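Dipeptide Epimerase (Enterococcus faecalis V583, PDB 3JVA) belongs to the mandelate racemase/muconate lactonizing enzyme family of the enolase superfamily and binds a magnesium ion in its barrel domain. Local coordinates at residues N278-C292 against L307-A321. Residues are numbered along the deposited sequence; the frame is centred on the assembly and turned at random.
Sequences NQICETAGIECMIGC and LAAAQKNITRADLDA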
# COMPACT_ATOMS: atom_id res chain seq x y z
N ASN B 278 5.43 22.17 16.50
CA ASN B 278 5.26 21.49 17.78
C ASN B 278 3.88 20.84 17.96
O ASN B 278 3.79 19.74 18.50
CB ASN B 278 5.52 22.45 18.94
CG ASN B 278 5.51 21.75 20.27
OD1 ASN B 278 6.24 20.78 20.47
ND2 ASN B 278 4.67 22.22 21.19
N GLN B 279 2.82 21.51 17.52
CA GLN B 279 1.48 20.95 17.66
C GLN B 279 1.31 19.72 16.77
O GLN B 279 0.64 18.76 17.15
CB GLN B 279 0.41 21.98 17.28
CG GLN B 279 0.41 23.22 18.15
CD GLN B 279 -0.55 24.28 17.63
OE1 GLN B 279 -0.75 24.42 16.41
NE2 GLN B 279 -1.15 25.04 18.54
N ILE B 280 1.91 19.76 15.58
CA ILE B 280 1.84 18.62 14.68
C ILE B 280 2.57 17.44 15.31
O ILE B 280 2.06 16.31 15.32
CB ILE B 280 2.50 18.94 13.32
CG1 ILE B 280 1.61 19.93 12.53
CG2 ILE B 280 2.72 17.66 12.52
CD1 ILE B 280 2.31 20.58 11.34
N CYS B 281 3.76 17.70 15.84
CA CYS B 281 4.56 16.65 16.47
C CYS B 281 3.88 16.10 17.72
O CYS B 281 3.77 14.88 17.90
CB CYS B 281 5.95 17.19 16.83
SG CYS B 281 7.01 17.54 15.42
N GLU B 282 3.41 17.00 18.58
CA GLU B 282 2.74 16.61 19.81
C GLU B 282 1.56 15.70 19.50
O GLU B 282 1.35 14.69 20.16
CB GLU B 282 2.29 17.86 20.56
CG GLU B 282 1.59 17.60 21.88
CD GLU B 282 1.35 18.89 22.65
OE1 GLU B 282 0.87 19.87 22.05
OE2 GLU B 282 1.64 18.92 23.87
N THR B 283 0.78 16.07 18.48
CA THR B 283 -0.38 15.28 18.08
C THR B 283 0.04 13.89 17.62
O THR B 283 -0.67 12.90 17.86
CB THR B 283 -1.15 16.02 16.98
OG1 THR B 283 -1.59 17.28 17.49
CG2 THR B 283 -2.36 15.22 16.52
N ALA B 284 1.19 13.81 16.97
CA ALA B 284 1.72 12.54 16.48
C ALA B 284 2.46 11.75 17.58
O ALA B 284 2.92 10.64 17.34
CB ALA B 284 2.66 12.80 15.31
N GLY B 285 2.58 12.34 18.76
CA GLY B 285 3.27 11.68 19.86
C GLY B 285 4.78 11.76 19.76
O GLY B 285 5.50 10.91 20.29
N ILE B 286 5.26 12.79 19.08
CA ILE B 286 6.69 13.02 18.89
C ILE B 286 7.10 14.28 19.65
O ILE B 286 6.47 15.32 19.50
CB ILE B 286 7.00 13.20 17.39
CG1 ILE B 286 6.71 11.90 16.64
CG2 ILE B 286 8.44 13.64 17.19
CD1 ILE B 286 6.96 11.98 15.15
N GLU B 287 8.13 14.17 20.48
CA GLU B 287 8.60 15.34 21.22
C GLU B 287 9.47 16.23 20.35
O GLU B 287 10.02 15.79 19.33
CB GLU B 287 9.38 14.91 22.47
CG GLU B 287 8.49 14.43 23.60
CD GLU B 287 9.28 13.90 24.80
OE1 GLU B 287 10.44 14.31 24.99
OE2 GLU B 287 8.72 13.07 25.55
N CYS B 288 9.58 17.49 20.76
CA CYS B 288 10.39 18.47 20.03
C CYS B 288 11.52 19.04 20.88
O CYS B 288 11.42 19.13 22.10
CB CYS B 288 9.52 19.64 19.56
SG CYS B 288 8.45 19.27 18.15
N MET B 289 12.60 19.41 20.21
CA MET B 289 13.71 20.08 20.87
C MET B 289 13.79 21.38 20.11
O MET B 289 13.25 21.48 19.00
CB MET B 289 15.03 19.32 20.71
CG MET B 289 16.22 20.09 21.30
SD MET B 289 17.75 19.10 21.40
CE MET B 289 18.54 19.53 19.88
N ILE B 290 14.41 22.39 20.68
CA ILE B 290 14.57 23.64 19.96
C ILE B 290 16.04 24.01 20.05
O ILE B 290 16.64 23.93 21.13
CB ILE B 290 13.66 24.78 20.53
CG1 ILE B 290 13.79 26.02 19.64
CG2 ILE B 290 14.04 25.09 21.97
CD1 ILE B 290 12.62 27.00 19.75
N GLY B 291 16.62 24.34 18.91
CA GLY B 291 18.03 24.69 18.87
C GLY B 291 18.29 26.11 18.41
O GLY B 291 17.39 26.96 18.47
N CYS B 292 19.51 26.37 17.95
CA CYS B 292 19.88 27.71 17.50
C CYS B 292 20.93 27.65 16.40
O CYS B 292 21.55 26.61 16.16
CB CYS B 292 20.41 28.54 18.67
SG CYS B 292 21.88 27.85 19.48
N LEU B 307 9.46 30.32 24.03
CA LEU B 307 8.66 29.31 23.36
C LEU B 307 8.85 27.94 24.00
O LEU B 307 7.88 27.22 24.27
CB LEU B 307 9.05 29.22 21.88
CG LEU B 307 8.31 28.12 21.10
CD1 LEU B 307 6.80 28.34 21.17
CD2 LEU B 307 8.79 28.10 19.67
N ALA B 308 10.11 27.57 24.24
CA ALA B 308 10.43 26.28 24.84
C ALA B 308 9.80 26.16 26.22
O ALA B 308 9.18 25.15 26.55
CB ALA B 308 11.94 26.11 24.94
N ALA B 309 9.95 27.20 27.03
CA ALA B 309 9.38 27.18 28.37
C ALA B 309 7.86 27.10 28.33
O ALA B 309 7.24 26.43 29.16
CB ALA B 309 9.81 28.42 29.14
N ALA B 310 7.25 27.77 27.36
CA ALA B 310 5.80 27.80 27.24
C ALA B 310 5.11 26.53 26.76
O ALA B 310 3.98 26.25 27.16
CB ALA B 310 5.38 28.96 26.34
N GLN B 311 5.79 25.76 25.90
CA GLN B 311 5.20 24.55 25.32
C GLN B 311 5.67 23.24 25.96
O GLN B 311 6.86 22.93 25.96
CB GLN B 311 5.50 24.52 23.82
CG GLN B 311 4.80 25.62 23.02
CD GLN B 311 3.33 25.34 22.82
OE1 GLN B 311 2.47 25.99 23.42
NE2 GLN B 311 3.03 24.37 21.97
N LYS B 312 4.73 22.47 26.49
CA LYS B 312 5.04 21.20 27.13
C LYS B 312 5.79 20.22 26.23
O LYS B 312 6.73 19.55 26.68
CB LYS B 312 3.75 20.54 27.62
CG LYS B 312 3.91 19.10 28.09
CD LYS B 312 2.57 18.51 28.51
CE LYS B 312 2.70 17.04 28.85
NZ LYS B 312 3.68 16.82 29.95
N ASN B 313 5.39 20.13 24.97
CA ASN B 313 6.03 19.19 24.05
C ASN B 313 7.45 19.54 23.60
O ASN B 313 8.12 18.70 22.98
CB ASN B 313 5.14 18.94 22.84
CG ASN B 313 5.52 17.68 22.10
OD1 ASN B 313 5.50 16.58 22.66
ND2 ASN B 313 5.89 17.82 20.83
N ILE B 314 7.91 20.75 23.88
CA ILE B 314 9.29 21.10 23.53
C ILE B 314 10.00 20.73 24.82
O ILE B 314 10.11 21.53 25.75
CB ILE B 314 9.46 22.61 23.21
CG1 ILE B 314 8.61 22.98 21.99
CG2 ILE B 314 10.92 22.92 22.90
CD1 ILE B 314 8.73 24.44 21.56
N THR B 315 10.46 19.49 24.87
CA THR B 315 11.08 18.91 26.05
C THR B 315 12.58 19.03 26.19
O THR B 315 13.13 18.71 27.25
CB THR B 315 10.71 17.44 26.15
OG1 THR B 315 11.24 16.76 25.01
CG2 THR B 315 9.21 17.27 26.17
N ARG B 316 13.25 19.45 25.12
CA ARG B 316 14.70 19.61 25.13
C ARG B 316 15.07 20.96 24.54
O ARG B 316 14.33 21.50 23.72
CB ARG B 316 15.37 18.51 24.30
CG ARG B 316 15.18 17.10 24.85
CD ARG B 316 15.99 16.12 24.02
NE ARG B 316 15.99 14.75 24.55
CZ ARG B 316 15.05 13.84 24.31
NH1 ARG B 316 14.01 14.13 23.54
NH2 ARG B 316 15.17 12.63 24.83
N ALA B 317 16.21 21.50 24.96
CA ALA B 317 16.66 22.79 24.46
C ALA B 317 18.17 22.83 24.27
O ALA B 317 18.93 22.38 25.13
CB ALA B 317 16.21 23.90 25.39
N ASP B 318 18.59 23.36 23.13
CA ASP B 318 20.00 23.51 22.80
C ASP B 318 20.11 24.99 22.44
O ASP B 318 20.25 25.35 21.28
CB ASP B 318 20.35 22.62 21.60
CG ASP B 318 21.79 22.79 21.13
OD1 ASP B 318 22.66 23.05 21.99
OD2 ASP B 318 22.04 22.67 19.92
N LEU B 319 20.02 25.83 23.47
CA LEU B 319 20.05 27.29 23.30
C LEU B 319 21.24 27.86 24.06
O LEU B 319 21.08 28.50 25.09
CB LEU B 319 18.75 27.88 23.84
CG LEU B 319 17.47 27.29 23.23
CD1 LEU B 319 16.26 27.79 24.00
CD2 LEU B 319 17.37 27.67 21.75
N ASP B 320 22.43 27.63 23.51
CA ASP B 320 23.68 28.05 24.14
C ASP B 320 24.45 29.15 23.43
O ASP B 320 25.58 29.46 23.81
CB ASP B 320 24.58 26.82 24.28
CG ASP B 320 24.93 26.20 22.93
OD1 ASP B 320 24.26 26.53 21.92
OD2 ASP B 320 25.86 25.38 22.88
N ALA B 321 23.86 29.76 22.40
CA ALA B 321 24.57 30.79 21.65
C ALA B 321 25.10 31.97 22.48
O ALA B 321 26.20 32.45 22.22
CB ALA B 321 23.69 31.31 20.51
O HOH W 1 3.22 21.38 23.79
O HOH W 2 11.90 12.02 23.37
O HOH W 3 12.86 16.66 22.76
O HOH W 4 21.50 24.18 17.84
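N313 reaches from the turn before strand 314-317 into the angle between helix 271-284 and strand 287-290, where its ND2 gives two hydrogen bonds. N313 ND2 donates to a lone pair of I286 O at 2.9 Å, nearly straight (169°), and meets N278 OD1 at 3.0 Å from above its carbonyl plane. Both acceptors lie close to the plane of the N313 amide, so its rotation is fixed. CG of N313, anti to its own N (chi1 -162°), packs on CB of E282, and water 1 accepts from N313 N and N278 ND2 and may donate to E282 OE2. Just beyond, C288 N donates to N313 O at 2.9 Å, and the parallel strands pair through a beta bulge at T315, whose OG1 donates to E287 OE1 (2.6 Å) from above the carboxylate plane. I290 turns to the face shared with C288, I314 and A317: its CG2 lies 3.8 Å from A308 CB and 3.9 Å from I314 CG2, while CD1 touches L307 CD2. On the other face, M289 CG lies against R316 CB, the two side chains crossing at about a right angle; the guanidinium of R316 pairs with E212. This is the last beta-alpha-beta unit of the modified TIM barrel: helix 298-310 backs I290, strand 260-263 flanks strand 287-290, and A317 and A308 pack on V129 of strand 128-134, consistent with closure of the barrel there.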